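PDB 2FQZ: R.Ecl18kI, which binds DNA as a type II restriction endonuclease and very probably cleaves the double-stranded sequence 5'-CCNGG-3' before its first C. Local coordinates for residues 15-20 with 66-71; 29-34 with 58-63; 201-206 with 225-230. The protein carries 1 engineered substitution. All blocks are in the same frame, centred on the assembly; numbering follows the deposited sequence.

Interaction 1. Residues 15-20 with 66-71; sequences KERKSH and PFEKEF. With nucleotides of chain A.
R17 and F71 mark the closest backbone approach of helix 6-20 to helix 49-75, with CA atoms 8.0 Å apart. The axes of the two short segments run roughly antiparallel, at 146°, and come no closer than 12.0 Å, so long side chains make the contact. Helix 49-75 is kinked at P66, whose ring nitrogen makes no bond to the preceding turn.

F71 does most of the bridging. With CG anti to the backbone N (chi1 169°), its ring reaches across to the turn holding E16 and R17. CE1 brings the ring edge against E16 CB at 3.5 Å. On the other edge, F71 CE2 sits beneath one face of the R17 guanidinium, 3.7 Å from R17 NH2. The two planes are 59° apart, so the ring offers a corner to that face and does not lie flat on it. Bending at chi3 carries the guanidinium over F71, where NH2 is hydrogen-bonded to N112 of helix 102-134.

This corner of the helical N-terminal part borders the bound DNA: R17 CD packs 3.5 Å from OP2 of the chain A nucleotide DC9. It is thus the methylene part of R17 that meets the phosphate. E68 OE2 stays 4.5 Å from R17 NH1, beyond salt-bridge range but probably attractive, while E68 OE1 pairs with R116.

Nearer the surface, the F67 ring directs its edge at the end of helix 6-20, with CE2 3.2 Å from H20 O and that oxygen near the ring plane. F21 meets both F67 and F71 edge-to-face. H20 NE2 donates a bent bond to E16 OE2 at 2.7 Å, though the imidazole is placed less surely.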
loop_
_atom_site.group_PDB
_atom_site.type_symbol
_atom_site.label_atom_id
_atom_site.label_comp_id
_atom_site.label_asym_id
_atom_site.label_seq_id
_atom_site.Cartn_x
_atom_site.Cartn_y
_atom_site.Cartn_z
ATOM N N LYS F 15 22.442 -6.963 1.088
ATOM C CA LYS F 15 23.296 -8.059 1.534
ATOM C C LYS F 15 23.466 -8.074 3.050
ATOM O O LYS F 15 23.392 -9.132 3.678
ATOM C CB LYS F 15 24.659 -7.948 0.854
ATOM C CG LYS F 15 25.536 -9.165 1.004
ATOM C CD LYS F 15 26.828 -8.988 0.216
ATOM C CE LYS F 15 27.900 -9.959 0.684
ATOM N NZ LYS F 15 27.504 -11.392 0.507
ATOM N N GLU F 16 23.688 -6.894 3.622
ATOM C CA GLU F 16 23.879 -6.752 5.060
ATOM C C GLU F 16 22.596 -7.038 5.834
ATOM O O GLU F 16 22.632 -7.693 6.868
ATOM C CB GLU F 16 24.416 -5.358 5.406
ATOM C CG GLU F 16 25.838 -5.089 4.924
ATOM C CD GLU F 16 26.837 -6.105 5.446
ATOM O OE1 GLU F 16 27.525 -6.738 4.617
ATOM O OE2 GLU F 16 26.929 -6.278 6.680
ATOM N N ARG F 17 21.467 -6.553 5.332
ATOM C CA ARG F 17 20.187 -6.818 5.983
ATOM C C ARG F 17 19.947 -8.320 6.128
ATOM O O ARG F 17 19.724 -8.812 7.241
ATOM C CB ARG F 17 19.037 -6.166 5.220
ATOM C CG ARG F 17 17.784 -6.003 6.065
ATOM C CD ARG F 17 16.697 -5.284 5.301
ATOM N NE ARG F 17 17.058 -3.923 4.887
ATOM C CZ ARG F 17 17.018 -2.853 5.679
ATOM N NH1 ARG F 17 16.665 -2.974 6.952
ATOM N NH2 ARG F 17 17.350 -1.657 5.201
ATOM N N LYS F 18 20.012 -9.033 5.002
ATOM C CA LYS F 18 19.798 -10.482 4.962
ATOM C C LYS F 18 20.730 -11.238 5.897
ATOM O O LYS F 18 20.308 -12.192 6.556
ATOM C CB LYS F 18 19.963 -11.026 3.541
ATOM C CG LYS F 18 19.730 -12.542 3.430
ATOM C CD LYS F 18 20.273 -13.109 2.128
ATOM C CE LYS F 18 21.670 -13.695 2.301
ATOM N NZ LYS F 18 22.321 -13.951 0.980
ATOM N N SER F 19 21.992 -10.818 5.941
ATOM C CA SER F 19 22.977 -11.424 6.823
ATOM C C SER F 19 22.635 -11.189 8.276
ATOM O O SER F 19 22.779 -12.089 9.097
ATOM C CB SER F 19 24.374 -10.839 6.577
ATOM O OG SER F 19 24.811 -11.049 5.252
ATOM N N HIS F 20 22.204 -9.979 8.607
ATOM C CA HIS F 20 22.235 -9.570 10.007
ATOM C C HIS F 20 20.928 -9.700 10.759
ATOM O O HIS F 20 20.922 -9.681 11.987
ATOM C CB HIS F 20 22.826 -8.167 10.158
ATOM C CG HIS F 20 24.270 -8.092 9.772
ATOM N ND1 HIS F 20 25.278 -8.618 10.554
ATOM C CD2 HIS F 20 24.873 -7.585 8.671
ATOM C CE1 HIS F 20 26.441 -8.425 9.958
ATOM N NE2 HIS F 20 26.224 -7.799 8.814
ATOM N N PRO F 66 16.597 -1.019 18.568
ATOM C CA PRO F 66 18.024 -0.717 18.769
ATOM C C PRO F 66 18.913 -1.373 17.712
ATOM O O PRO F 66 19.914 -0.801 17.302
ATOM C CB PRO F 66 18.324 -1.274 20.172
ATOM C CG PRO F 66 17.199 -2.216 20.466
ATOM C CD PRO F 66 16.006 -1.672 19.750
ATOM N N PHE F 67 18.503 -2.540 17.227
ATOM C CA PHE F 67 19.247 -3.265 16.215
ATOM C C PHE F 67 19.178 -2.566 14.857
ATOM O O PHE F 67 20.179 -2.487 14.138
ATOM C CB PHE F 67 18.661 -4.664 16.114
ATOM C CG PHE F 67 19.650 -5.723 15.767
ATOM C CD1 PHE F 67 20.749 -5.975 16.587
ATOM C CD2 PHE F 67 19.454 -6.515 14.643
ATOM C CE1 PHE F 67 21.659 -6.980 16.266
ATOM C CE2 PHE F 67 20.354 -7.521 14.314
ATOM C CZ PHE F 67 21.459 -7.754 15.124
ATOM N N GLU F 68 18.002 -2.054 14.498
ATOM C CA GLU F 68 17.878 -1.337 13.232
ATOM C C GLU F 68 18.654 -0.026 13.265
ATOM O O GLU F 68 19.303 0.331 12.280
ATOM C CB GLU F 68 16.428 -1.080 12.824
ATOM C CG GLU F 68 16.360 -0.663 11.358
ATOM C CD GLU F 68 15.071 -0.006 10.961
ATOM O OE1 GLU F 68 14.608 0.902 11.690
ATOM O OE2 GLU F 68 14.535 -0.394 9.898
ATOM N N LYS F 69 18.596 0.673 14.401
ATOM C CA LYS F 69 19.324 1.928 14.581
ATOM C C LYS F 69 20.820 1.734 14.337
ATOM O O LYS F 69 21.446 2.539 13.636
ATOM C CB LYS F 69 19.065 2.540 15.966
ATOM C CG LYS F 69 19.152 4.065 15.967
ATOM C CD LYS F 69 19.485 4.663 17.333
ATOM C CE LYS F 69 18.250 5.271 17.998
ATOM N NZ LYS F 69 18.615 6.322 19.003
ATOM N N GLU F 70 21.380 0.657 14.886
ATOM C CA GLU F 70 22.813 0.377 14.750
ATOM C C GLU F 70 23.164 -0.115 13.346
ATOM O O GLU F 70 24.242 0.175 12.829
ATOM C CB GLU F 70 23.328 -0.587 15.839
ATOM N N PHE F 71 22.247 -0.846 12.727
ATOM C CA PHE F 71 22.437 -1.255 11.343
ATOM C C PHE F 71 22.414 -0.033 10.415
ATOM O O PHE F 71 23.171 0.028 9.442
ATOM C CB PHE F 71 21.387 -2.293 10.945
ATOM C CG PHE F 71 21.335 -2.580 9.468
ATOM C CD1 PHE F 71 22.153 -3.551 8.909
ATOM C CD2 PHE F 71 20.443 -1.892 8.646
ATOM C CE1 PHE F 71 22.096 -3.826 7.550
ATOM C CE2 PHE F 71 20.378 -2.151 7.276
ATOM C CZ PHE F 71 21.201 -3.126 6.727
ATOM P P DC A 9 13.804 -7.623 4.430
ATOM O OP1 DC A 9 13.828 -7.360 5.886
ATOM O OP2 DC A 9 15.050 -7.999 3.728
ATOM O "O5'" DC A 9 12.676 -8.693 4.114
ATOM C "C5'" DC A 9 11.387 -8.553 4.704
ATOM C "C4'" DC A 9 10.498 -9.701 4.300
ATOM O "O4'" DC A 9 10.050 -9.516 2.936
ATOM C "C3'" DC A 9 11.150 -11.082 4.362
ATOM O "O3'" DC A 9 10.231 -11.999 4.939
ATOM C "C2'" DC A 9 11.395 -11.423 2.898
ATOM C "C1'" DC A 9 10.225 -10.722 2.225
ATOM N N1 DC A 9 10.390 -10.387 0.808
ATOM C C2 DC A 9 9.275 -10.489 -0.028
ATOM O O2 DC A 9 8.199 -10.869 0.463
ATOM N N3 DC A 9 9.398 -10.176 -1.341
ATOM C C4 DC A 9 10.580 -9.779 -1.821
ATOM N N4 DC A 9 10.664 -9.470 -3.120
ATOM C C5 DC A 9 11.734 -9.676 -0.991
ATOM C C6 DC A 9 11.596 -9.985 0.305
#

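Interaction 2. Residues 29-34 with 58-63; sequences YKTFCD and KNCWKE. With nucleotides of chain B.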
loop_
_atom_site.group_PDB
_atom_site.type_symbol
_atom_site.label_atom_id
_atom_site.label_comp_id
_atom_site.label_asym_id
_atom_site.label_seq_id
_atom_site.Cartn_x
_atom_site.Cartn_y
_atom_site.Cartn_z
ATOM N N TYR F 29 9.111 -15.992 16.774
ATOM C CA TYR F 29 9.235 -17.237 17.539
ATOM C C TYR F 29 10.175 -17.031 18.740
ATOM O O TYR F 29 9.872 -17.431 19.874
ATOM C CB TYR F 29 9.723 -18.376 16.639
ATOM C CG TYR F 29 9.801 -19.717 17.347
ATOM C CD1 TYR F 29 8.734 -20.614 17.292
ATOM C CD2 TYR F 29 10.944 -20.088 18.067
ATOM C CE1 TYR F 29 8.796 -21.848 17.951
ATOM C CE2 TYR F 29 11.013 -21.317 18.724
ATOM C CZ TYR F 29 9.941 -22.185 18.659
ATOM O OH TYR F 29 10.007 -23.399 19.286
ATOM N N LYS F 30 11.301 -16.370 18.493
ATOM C CA LYS F 30 12.278 -16.095 19.546
ATOM C C LYS F 30 11.594 -15.385 20.708
ATOM O O LYS F 30 11.809 -15.723 21.864
ATOM C CB LYS F 30 13.423 -15.231 18.996
ATOM C CG LYS F 30 14.450 -14.775 20.050
ATOM C CD LYS F 30 15.606 -14.010 19.413
ATOM C CE LYS F 30 16.742 -13.829 20.415
ATOM N NZ LYS F 30 18.011 -13.388 19.753
ATOM N N THR F 31 10.760 -14.408 20.362
ATOM C CA THR F 31 10.104 -13.517 21.307
ATOM C C THR F 31 9.017 -14.246 22.081
ATOM O O THR F 31 8.919 -14.088 23.296
ATOM C CB THR F 31 9.493 -12.323 20.555
ATOM O OG1 THR F 31 10.545 -11.532 19.999
ATOM C CG2 THR F 31 8.595 -11.463 21.477
ATOM N N PHE F 32 8.210 -15.027 21.355
ATOM C CA PHE F 32 7.230 -15.981 21.907
ATOM C C PHE F 32 7.801 -16.872 23.020
ATOM O O PHE F 32 7.203 -16.993 24.080
ATOM C CB PHE F 32 6.703 -16.838 20.752
ATOM C CG PHE F 32 5.577 -17.759 21.104
ATOM C CD1 PHE F 32 4.260 -17.351 20.957
ATOM C CD2 PHE F 32 5.826 -19.085 21.467
ATOM C CE1 PHE F 32 3.206 -18.241 21.220
ATOM C CE2 PHE F 32 4.779 -19.959 21.765
ATOM C CZ PHE F 32 3.481 -19.538 21.642
ATOM N N CYS F 33 8.955 -17.485 22.780
ATOM C CA CYS F 33 9.603 -18.324 23.789
ATOM C C CYS F 33 10.230 -17.487 24.911
ATOM O O CYS F 33 10.124 -17.844 26.091
ATOM C CB CYS F 33 10.642 -19.247 23.138
ATOM S SG CYS F 33 9.941 -20.373 21.907
ATOM N N ASP F 34 10.867 -16.378 24.531
ATOM C CA ASP F 34 11.462 -15.437 25.479
ATOM C C ASP F 34 10.454 -14.875 26.452
ATOM O O ASP F 34 10.751 -14.739 27.631
ATOM C CB ASP F 34 12.168 -14.291 24.762
ATOM C CG ASP F 34 13.497 -14.716 24.160
ATOM O OD1 ASP F 34 13.900 -15.890 24.335
ATOM O OD2 ASP F 34 14.136 -13.876 23.497
ATOM N N LYS F 58 5.123 -5.290 21.273
ATOM C CA LYS F 58 6.022 -4.443 22.075
ATOM C C LYS F 58 7.455 -5.011 22.145
ATOM O O LYS F 58 8.454 -4.312 21.953
ATOM C CB LYS F 58 5.453 -4.289 23.499
ATOM C CG LYS F 58 4.323 -3.231 23.631
ATOM C CD LYS F 58 3.789 -3.034 25.077
ATOM C CE LYS F 58 4.819 -3.356 26.178
ATOM N NZ LYS F 58 4.701 -4.769 26.700
ATOM N N ASN F 59 7.550 -6.299 22.411
ATOM C CA ASN F 59 8.847 -6.942 22.514
ATOM C C ASN F 59 9.585 -7.142 21.193
ATOM O O ASN F 59 10.794 -6.933 21.105
ATOM C CB ASN F 59 8.681 -8.204 23.340
ATOM C CG ASN F 59 8.433 -7.864 24.778
ATOM O OD1 ASN F 59 9.388 -7.618 25.519
ATOM N ND2 ASN F 59 7.147 -7.772 25.182
ATOM N N CYS F 60 8.853 -7.504 20.150
ATOM C CA CYS F 60 9.458 -7.571 18.830
ATOM C C CYS F 60 10.126 -6.253 18.468
ATOM O O CYS F 60 11.284 -6.244 18.066
ATOM C CB CYS F 60 8.429 -7.978 17.773
ATOM S SG CYS F 60 8.075 -9.725 17.913
ATOM N N TRP F 61 9.405 -5.149 18.650
ATOM C CA TRP F 61 9.933 -3.826 18.345
ATOM C C TRP F 61 11.072 -3.346 19.261
ATOM O O TRP F 61 12.004 -2.681 18.798
ATOM C CB TRP F 61 8.797 -2.825 18.375
ATOM C CG TRP F 61 9.168 -1.506 17.837
ATOM C CD1 TRP F 61 9.342 -0.363 18.550
ATOM C CD2 TRP F 61 9.421 -1.177 16.467
ATOM N NE1 TRP F 61 9.682 0.666 17.711
ATOM C CE2 TRP F 61 9.738 0.196 16.424
ATOM C CE3 TRP F 61 9.430 -1.911 15.273
ATOM C CZ2 TRP F 61 10.047 0.861 15.227
ATOM C CZ3 TRP F 61 9.720 -1.245 14.079
ATOM C CH2 TRP F 61 10.028 0.126 14.070
ATOM N N LYS F 62 10.969 -3.663 20.549
ATOM C CA LYS F 62 12.001 -3.351 21.522
ATOM C C LYS F 62 13.313 -4.009 21.130
ATOM O O LYS F 62 14.370 -3.414 21.273
ATOM C CB LYS F 62 11.558 -3.804 22.920
ATOM C CG LYS F 62 12.682 -4.059 23.923
ATOM C CD LYS F 62 12.274 -3.719 25.364
ATOM C CE LYS F 62 11.011 -4.441 25.808
ATOM N NZ LYS F 62 11.269 -5.858 26.198
ATOM N N GLU F 63 13.232 -5.238 20.632
ATOM C CA GLU F 63 14.406 -5.988 20.221
ATOM C C GLU F 63 14.912 -5.515 18.857
ATOM O O GLU F 63 16.115 -5.384 18.651
ATOM C CB GLU F 63 14.108 -7.500 20.248
ATOM C CG GLU F 63 14.959 -8.366 19.307
ATOM C CD GLU F 63 15.202 -9.792 19.828
ATOM O OE1 GLU F 63 14.477 -10.266 20.740
ATOM O OE2 GLU F 63 16.133 -10.445 19.306
ATOM P P DT B 5 2.230 -0.074 9.041
ATOM O OP1 DT B 5 0.949 -0.543 9.598
ATOM O OP2 DT B 5 2.656 1.319 9.272
ATOM O "O5'" DT B 5 3.363 -1.077 9.546
ATOM C "C5'" DT B 5 4.740 -0.823 9.279
ATOM C "C4'" DT B 5 5.268 0.175 10.279
ATOM O "O4'" DT B 5 5.069 -0.319 11.624
ATOM C "C3'" DT B 5 6.747 0.546 10.174
ATOM O "O3'" DT B 5 6.843 1.965 10.262
ATOM C "C2'" DT B 5 7.370 -0.098 11.408
ATOM C "C1'" DT B 5 6.218 -0.041 12.402
ATOM N N1 DT B 5 6.248 -1.026 13.503
ATOM C C2 DT B 5 5.903 -0.609 14.777
ATOM O O2 DT B 5 5.616 0.547 15.058
ATOM N N3 DT B 5 5.901 -1.602 15.717
ATOM C C4 DT B 5 6.187 -2.938 15.528
ATOM O O4 DT B 5 6.103 -3.717 16.478
ATOM C C5 DT B 5 6.562 -3.304 14.173
ATOM C C7 DT B 5 6.895 -4.735 13.862
ATOM C C6 DT B 5 6.582 -2.338 13.247
#
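T31 and C60 lie at the heart of this helix crossing, their CA atoms 6.5 Å apart and the segment axes at 116° with a closest approach of 9.7 Å. The packing contacts are small and close. T31 CG2, anti to its own N, rests against N59 CB at 3.8 Å, while T31 OG1 comes alongside C60 SG at 3.7 Å and is hydrogen-bonded back to L27 O.

Charge acts at the rim. The extended K30 chain crosses E63 at about a right angle, forming a long salt bridge of 3.5 Å between K30 NZ and E63 OE2. K30 probably eases the repulsion between E63 and D34, whose OD2 is 4.6 Å from E63 OE1. On helix 49-75 itself, K62 NZ donates to N59 OD1 at 2.7 Å, while N59 ND2 is bonded to A55 O, so both ends of that amide are engaged.

Turned away from helix 24-34, W61 lays one ring face over the thymine of DT5 of chain B, CE3 being 3.4 Å from C5 of the base. Such cover over a base is consistent with a protein pocket receiving a nucleotide flipped from the duplex, as known for this enzyme.

Interaction 3. Residues 201-206 with 225-230; sequences IREMYL and NVVVVT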
loop_
_atom_site.group_PDB
_atom_site.type_symbol
_atom_site.label_atom_id
_atom_site.label_comp_id
_atom_site.label_asym_id
_atom_site.label_seq_id
_atom_site.Cartn_x
_atom_site.Cartn_y
_atom_site.Cartn_z
ATOM N N ILE F 201 -15.783 -16.700 -0.609
ATOM C CA ILE F 201 -15.590 -16.895 0.800
ATOM C C ILE F 201 -16.863 -16.446 1.520
ATOM O O ILE F 201 -17.457 -15.435 1.153
ATOM C CB ILE F 201 -14.342 -16.105 1.263
ATOM C CG1 ILE F 201 -13.089 -16.872 0.804
ATOM C CG2 ILE F 201 -14.386 -15.926 2.730
ATOM C CD1 ILE F 201 -11.816 -15.998 0.694
ATOM N N ARG F 202 -17.275 -17.186 2.550
ATOM C CA ARG F 202 -18.521 -16.869 3.253
ATOM C C ARG F 202 -18.351 -15.621 4.109
ATOM O O ARG F 202 -19.174 -14.712 4.073
ATOM C CB ARG F 202 -18.931 -18.059 4.117
ATOM C CG ARG F 202 -20.342 -18.021 4.712
ATOM C CD ARG F 202 -20.528 -19.167 5.736
ATOM N NE ARG F 202 -19.472 -19.063 6.736
ATOM C CZ ARG F 202 -18.371 -19.810 6.761
ATOM N NH1 ARG F 202 -18.178 -20.779 5.866
ATOM N NH2 ARG F 202 -17.456 -19.587 7.697
ATOM N N GLU F 203 -17.289 -15.622 4.912
ATOM C CA GLU F 203 -16.842 -14.468 5.643
ATOM C C GLU F 203 -15.357 -14.598 5.900
ATOM O O GLU F 203 -14.797 -15.727 5.899
ATOM C CB GLU F 203 -17.560 -14.322 6.988
ATOM C CG GLU F 203 -17.597 -15.527 7.856
ATOM C CD GLU F 203 -18.243 -15.220 9.227
ATOM O OE1 GLU F 203 -18.665 -14.067 9.467
ATOM O OE2 GLU F 203 -18.323 -16.142 10.064
ATOM N N MET F 204 -14.741 -13.445 6.155
ATOM C CA MET F 204 -13.340 -13.373 6.554
ATOM C C MET F 204 -13.177 -12.468 7.757
ATOM O O MET F 204 -13.838 -11.445 7.871
ATOM C CB MET F 204 -12.456 -12.845 5.408
ATOM C CG MET F 204 -10.990 -13.294 5.595
ATOM S SD MET F 204 -9.988 -12.783 4.249
ATOM C CE MET F 204 -10.636 -13.744 2.876
ATOM N N TYR F 205 -12.294 -12.865 8.668
ATOM C CA TYR F 205 -11.910 -12.026 9.758
ATOM C C TYR F 205 -10.710 -11.283 9.319
ATOM O O TYR F 205 -9.777 -11.837 8.705
ATOM C CB TYR F 205 -11.576 -12.834 11.012
ATOM C CG TYR F 205 -12.799 -13.475 11.542
ATOM C CD1 TYR F 205 -13.475 -12.932 12.624
ATOM C CD2 TYR F 205 -13.315 -14.610 10.929
ATOM C CE1 TYR F 205 -14.633 -13.523 13.108
ATOM C CE2 TYR F 205 -14.468 -15.218 11.390
ATOM C CZ TYR F 205 -15.130 -14.669 12.486
ATOM O OH TYR F 205 -16.279 -15.265 12.969
ATOM N N LEU F 206 -10.734 -10.010 9.668
ATOM C CA LEU F 206 -9.671 -9.119 9.269
ATOM C C LEU F 206 -9.117 -8.553 10.562
ATOM O O LEU F 206 -9.715 -7.662 11.176
ATOM C CB LEU F 206 -10.222 -8.002 8.373
ATOM C CG LEU F 206 -9.235 -6.883 8.043
ATOM C CD1 LEU F 206 -7.915 -7.466 7.456
ATOM C CD2 LEU F 206 -9.918 -5.834 7.102
ATOM N N ASN F 225 -19.164 -9.029 4.218
ATOM C CA ASN F 225 -18.918 -10.139 5.147
ATOM C C ASN F 225 -17.472 -10.283 5.543
ATOM O O ASN F 225 -16.918 -11.375 5.638
ATOM C CB ASN F 225 -19.507 -11.439 4.611
ATOM C CG ASN F 225 -20.981 -11.351 4.529
ATOM O OD1 ASN F 225 -21.629 -11.116 5.532
ATOM N ND2 ASN F 225 -21.519 -11.418 3.335
ATOM N N VAL F 226 -16.870 -9.138 5.777
ATOM C CA VAL F 226 -15.538 -9.102 6.350
ATOM C C VAL F 226 -15.705 -8.546 7.729
ATOM O O VAL F 226 -16.321 -7.514 7.917
ATOM C CB VAL F 226 -14.634 -8.186 5.557
ATOM C CG1 VAL F 226 -13.285 -8.003 6.275
ATOM C CG2 VAL F 226 -14.494 -8.720 4.123
ATOM N N VAL F 227 -15.168 -9.229 8.713
ATOM C CA VAL F 227 -15.386 -8.776 10.078
ATOM C C VAL F 227 -14.079 -8.203 10.574
ATOM O O VAL F 227 -13.066 -8.875 10.516
ATOM C CB VAL F 227 -15.724 -9.935 10.998
ATOM C CG1 VAL F 227 -16.163 -9.375 12.317
ATOM C CG2 VAL F 227 -16.818 -10.839 10.385
ATOM N N VAL F 228 -14.096 -6.992 11.104
ATOM C CA VAL F 228 -12.871 -6.438 11.664
ATOM C C VAL F 228 -12.707 -6.899 13.096
ATOM O O VAL F 228 -13.644 -6.846 13.874
ATOM C CB VAL F 228 -12.835 -4.907 11.594
ATOM C CG1 VAL F 228 -11.557 -4.370 12.287
ATOM C CG2 VAL F 228 -12.864 -4.494 10.121
ATOM N N VAL F 229 -11.492 -7.340 13.399
ATOM C CA VAL F 229 -11.099 -7.845 14.697
ATOM C C VAL F 229 -9.899 -7.039 15.152
ATOM O O VAL F 229 -8.898 -6.890 14.428
ATOM C CB VAL F 229 -10.733 -9.320 14.632
ATOM C CG1 VAL F 229 -10.382 -9.838 16.027
ATOM C CG2 VAL F 229 -11.912 -10.108 14.106
ATOM N N THR F 230 -10.000 -6.505 16.353
ATOM C CA THR F 230 -8.908 -5.702 16.869
ATOM C C THR F 230 -8.744 -6.038 18.334
ATOM O O THR F 230 -9.458 -6.905 18.854
ATOM C CB THR F 230 -9.097 -4.185 16.525
ATOM O OG1 THR F 230 -7.841 -3.495 16.645
ATOM C CG2 THR F 230 -10.174 -3.497 17.373
HETATM O O HOH W 1 -20.674 -11.737 7.902
#
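M204, Y205 and L206 pair in parallel with V226, V227 and V228, and here the contact is tight. Three of the four backbone hydrogen bonds of the ladder lie in this part. V227 N to M204 O and L206 N to V227 O, both 2.7 Å, are the shortest, while V229 N reaches L206 O from above the carbonyl plane, 39° out of it. On the face carrying Y205, the phenol ring lies side by side with V227, whose CG2 is over one ring face, and V229 CG2 meets the ring edge 3.6 Å from Y205 CD1. On the face of M204 and L206, L206 CB touches V226 CG1 at 3.7 Å.

The other end is looser and wetter. N225 leaves helix 215-223 with positive phi in a Schellman motif, and its O accepts M204 N at 3.0 Å, the bond that starts the ladder. E203 holds CG between its N and carbonyl carbon (chi1 50°), bringing OE1 near V227 CG2. A water donates to N225 OD1 at 2.6 Å and only weakly to E203 OE1.

The strands belong to a beta-alpha-beta unit in which helix 215-223 connects them, within the sheet of a PD-(D/E)XK nuclease core. Strand 177-181 flanks 204-207, strand 245-247 flanks 226-230, and helix 191-199 covers M204 and V226 through V192.

In the fold
Interactions 1 and 2 share helix 49-75, which meets helix 6-20 in the first and helix 24-34 in the second. Interaction 2 is nested inside the chain loop closed by interaction 1. Their centres are 17 Å apart, and they touch where P66 CD packs 4.2 Å from W61 O. Interaction 3 comes later in the chain, on the other side of its centre, about 36 Å from interaction 1 and 27 Å from interaction 2, centre to centre. Helices near the N-terminus thus reach the DNA phosphate and a base, while the 201-206 and 225-230 pair supplies two adjacent parallel strands of the sheet of the nuclease core.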